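Local coordinates for valine-pyruvate aminotransferase (Salmonella typhimurium, PDB 3G7Q), which probably transfers the amino group of L-valine to pyruvate, using pyridoxal 5'-phosphate, and so takes part in alanine biosynthesis, at residues A[95-98]-A[99-102]. Numbering follows the deposited sequence.
Sequences DIEP and QNIA
Q99 folds back alongside E97 and P98 in the short 3-10 turn in the connection between helix 77-92 and strand 101-104, an edge strand, within this chain, of the seven-stranded mixed sheet of the class I aminotransferase fold. The chain of Q99 bends at chi2 (84°), which swings its amide back beside E97 and the proline ring: OE1 comes to 3.1 Å from CB of E97, and NE2 lies 3.3 Å from CD of P98. Amide and carboxylate planes are only 22° apart, and one water accepts a hydrogen bond from NE2 of Q99 while donating a weak one to OE1 of E97. The main partner of that carboxylate lies elsewhere, in a salt bridge from OE2 to R89 of helix 77-92.

N100 grips E97 twice. Its CG lies beside its own backbone N (chi1 -63°), an orientation in which OD1 accepts a bond from N of E97 at 2.9 Å, the donor lying in the plane of the side-chain carbonyl, on a lone pair. In return, the backbone N of N100 donates to O of E97 at 2.8 Å, reaching it from above the carbonyl plane. The other end of the side-chain amide, ND2, is bonded to O of A263, tying the turn to the chain just beyond strand 259-262.

At I101 the turn gives way to the strand. Its N closes a second i to i+3 backbone bond, to O of P98, while the side chain touches L81 and L84 of helix 77-92 and I260 of the antiparallel neighbour strand 259-262. I96 adds to this buried apolar patch, its side chain crossing that of I101 at about a right angle, with CG2 of I96 3.9 Å from CD1 of I101.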
ATOM      1  N   ASP A  95     -26.770   1.524   8.894  1.00 35.33           N
ATOM      2  CA  ASP A  95     -27.257   0.963   7.632  1.00 36.77           C
ATOM      3  C   ASP A  95     -26.085   0.884   6.638  1.00 37.28           C
ATOM      4  O   ASP A  95     -25.997   1.654   5.697  1.00 37.65           O
ATOM      5  CB  ASP A  95     -28.412   1.809   7.109  1.00 39.36           C
ATOM      6  CG  ASP A  95     -29.050   1.235   5.865  1.00 41.20           C
ATOM      7  OD1 ASP A  95     -28.755   0.082   5.487  1.00 42.91           O
ATOM      8  OD2 ASP A  95     -29.869   1.959   5.265  1.00 52.70           O
ATOM      9  N   ILE A  96     -25.196  -0.070   6.883  1.00 37.25           N
ATOM     10  CA  ILE A  96     -23.989  -0.263   6.090  1.00 37.42           C
ATOM     11  C   ILE A  96     -24.118  -1.527   5.252  1.00 38.59           C
ATOM     12  O   ILE A  96     -24.628  -2.521   5.723  1.00 38.79           O
ATOM     13  CB  ILE A  96     -22.749  -0.395   7.021  1.00 37.50           C
ATOM     14  CG1 ILE A  96     -22.531   0.881   7.831  1.00 45.26           C
ATOM     15  CG2 ILE A  96     -21.460  -0.648   6.254  1.00 40.32           C
ATOM     16  CD1 ILE A  96     -22.541   2.127   6.991  1.00 43.76           C
ATOM     17  N   GLU A  97     -23.684  -1.468   3.995  1.00 36.49           N
ATOM     18  CA  GLU A  97     -23.644  -2.626   3.135  1.00 36.70           C
ATOM     19  C   GLU A  97     -22.218  -2.703   2.625  1.00 34.85           C
ATOM     20  O   GLU A  97     -21.470  -1.752   2.789  1.00 31.69           O
ATOM     21  CB  GLU A  97     -24.616  -2.473   1.971  1.00 35.94           C
ATOM     22  CG  GLU A  97     -26.099  -2.542   2.342  1.00 42.68           C
ATOM     23  CD  GLU A  97     -26.547  -3.908   2.858  1.00 45.77           C
ATOM     24  OE1 GLU A  97     -25.731  -4.861   2.889  1.00 51.43           O
ATOM     25  OE2 GLU A  97     -27.736  -4.029   3.223  1.00 53.60           O
ATOM     26  N   PRO A  98     -21.820  -3.835   2.004  1.00 37.05           N
ATOM     27  CA  PRO A  98     -20.445  -3.924   1.467  1.00 35.56           C
ATOM     28  C   PRO A  98     -20.055  -2.782   0.522  1.00 35.10           C
ATOM     29  O   PRO A  98     -18.897  -2.389   0.483  1.00 34.79           O
ATOM     30  CB  PRO A  98     -20.449  -5.267   0.726  1.00 37.08           C
ATOM     31  CG  PRO A  98     -21.457  -6.073   1.441  1.00 39.31           C
ATOM     32  CD  PRO A  98     -22.550  -5.102   1.836  1.00 38.04           C
ATOM     33  N   GLN A  99     -21.029  -2.218  -0.187  1.00 35.13           N
ATOM     34  CA  GLN A  99     -20.792  -1.108  -1.117  1.00 36.84           C
ATOM     35  C   GLN A  99     -20.446   0.194  -0.395  1.00 36.60           C
ATOM     36  O   GLN A  99     -20.099   1.182  -1.045  1.00 36.03           O
ATOM     37  CB  GLN A  99     -22.004  -0.840  -2.007  1.00 37.66           C
ATOM     38  CG  GLN A  99     -22.723  -2.077  -2.499  1.00 48.58           C
ATOM     39  CD  GLN A  99     -23.733  -2.595  -1.480  1.00 53.12           C
ATOM     40  OE1 GLN A  99     -24.651  -1.874  -1.066  1.00 63.65           O
ATOM     41  NE2 GLN A  99     -23.575  -3.847  -1.088  1.00 44.40           N
ATOM     42  N   ASN A 100     -20.605   0.210   0.933  1.00 34.05           N
ATOM     43  CA  ASN A 100     -20.218   1.336   1.768  1.00 33.56           C
ATOM     44  C   ASN A 100     -18.839   1.150   2.395  1.00 32.85           C
ATOM     45  O   ASN A 100     -18.415   1.991   3.188  1.00 31.88           O
ATOM     46  CB  ASN A 100     -21.224   1.524   2.906  1.00 33.56           C
ATOM     47  CG  ASN A 100     -22.601   1.851   2.420  1.00 35.33           C
ATOM     48  OD1 ASN A 100     -23.522   1.054   2.583  1.00 33.55           O
ATOM     49  ND2 ASN A 100     -22.746   2.994   1.752  1.00 35.83           N
ATOM     50  N   ILE A 101     -18.112   0.105   2.013  1.00 30.71           N
ATOM     51  CA  ILE A 101     -16.816  -0.176   2.622  1.00 33.06           C
ATOM     52  C   ILE A 101     -15.705  -0.394   1.580  1.00 35.79           C
ATOM     53  O   ILE A 101     -15.919  -1.078   0.573  1.00 35.28           O
ATOM     54  CB  ILE A 101     -16.898  -1.430   3.498  1.00 34.01           C
ATOM     55  CG1 ILE A 101     -18.108  -1.345   4.467  1.00 33.16           C
ATOM     56  CG2 ILE A 101     -15.610  -1.616   4.268  1.00 34.57           C
ATOM     57  CD1 ILE A 101     -18.189  -2.517   5.457  1.00 34.38           C
ATOM     58  N   ALA A 102     -14.548   0.216   1.827  1.00 35.60           N
ATOM     59  CA  ALA A 102     -13.345   0.038   0.984  1.00 36.51           C
ATOM     60  C   ALA A 102     -12.181  -0.282   1.913  1.00 37.37           C
ATOM     61  O   ALA A 102     -12.128   0.198   3.057  1.00 32.55           O
ATOM     62  CB  ALA A 102     -13.073   1.296   0.167  1.00 36.07           C
TER
HETATM   63  O   HOH W   1     -26.170  -5.432  -0.529  1.00 77.84           O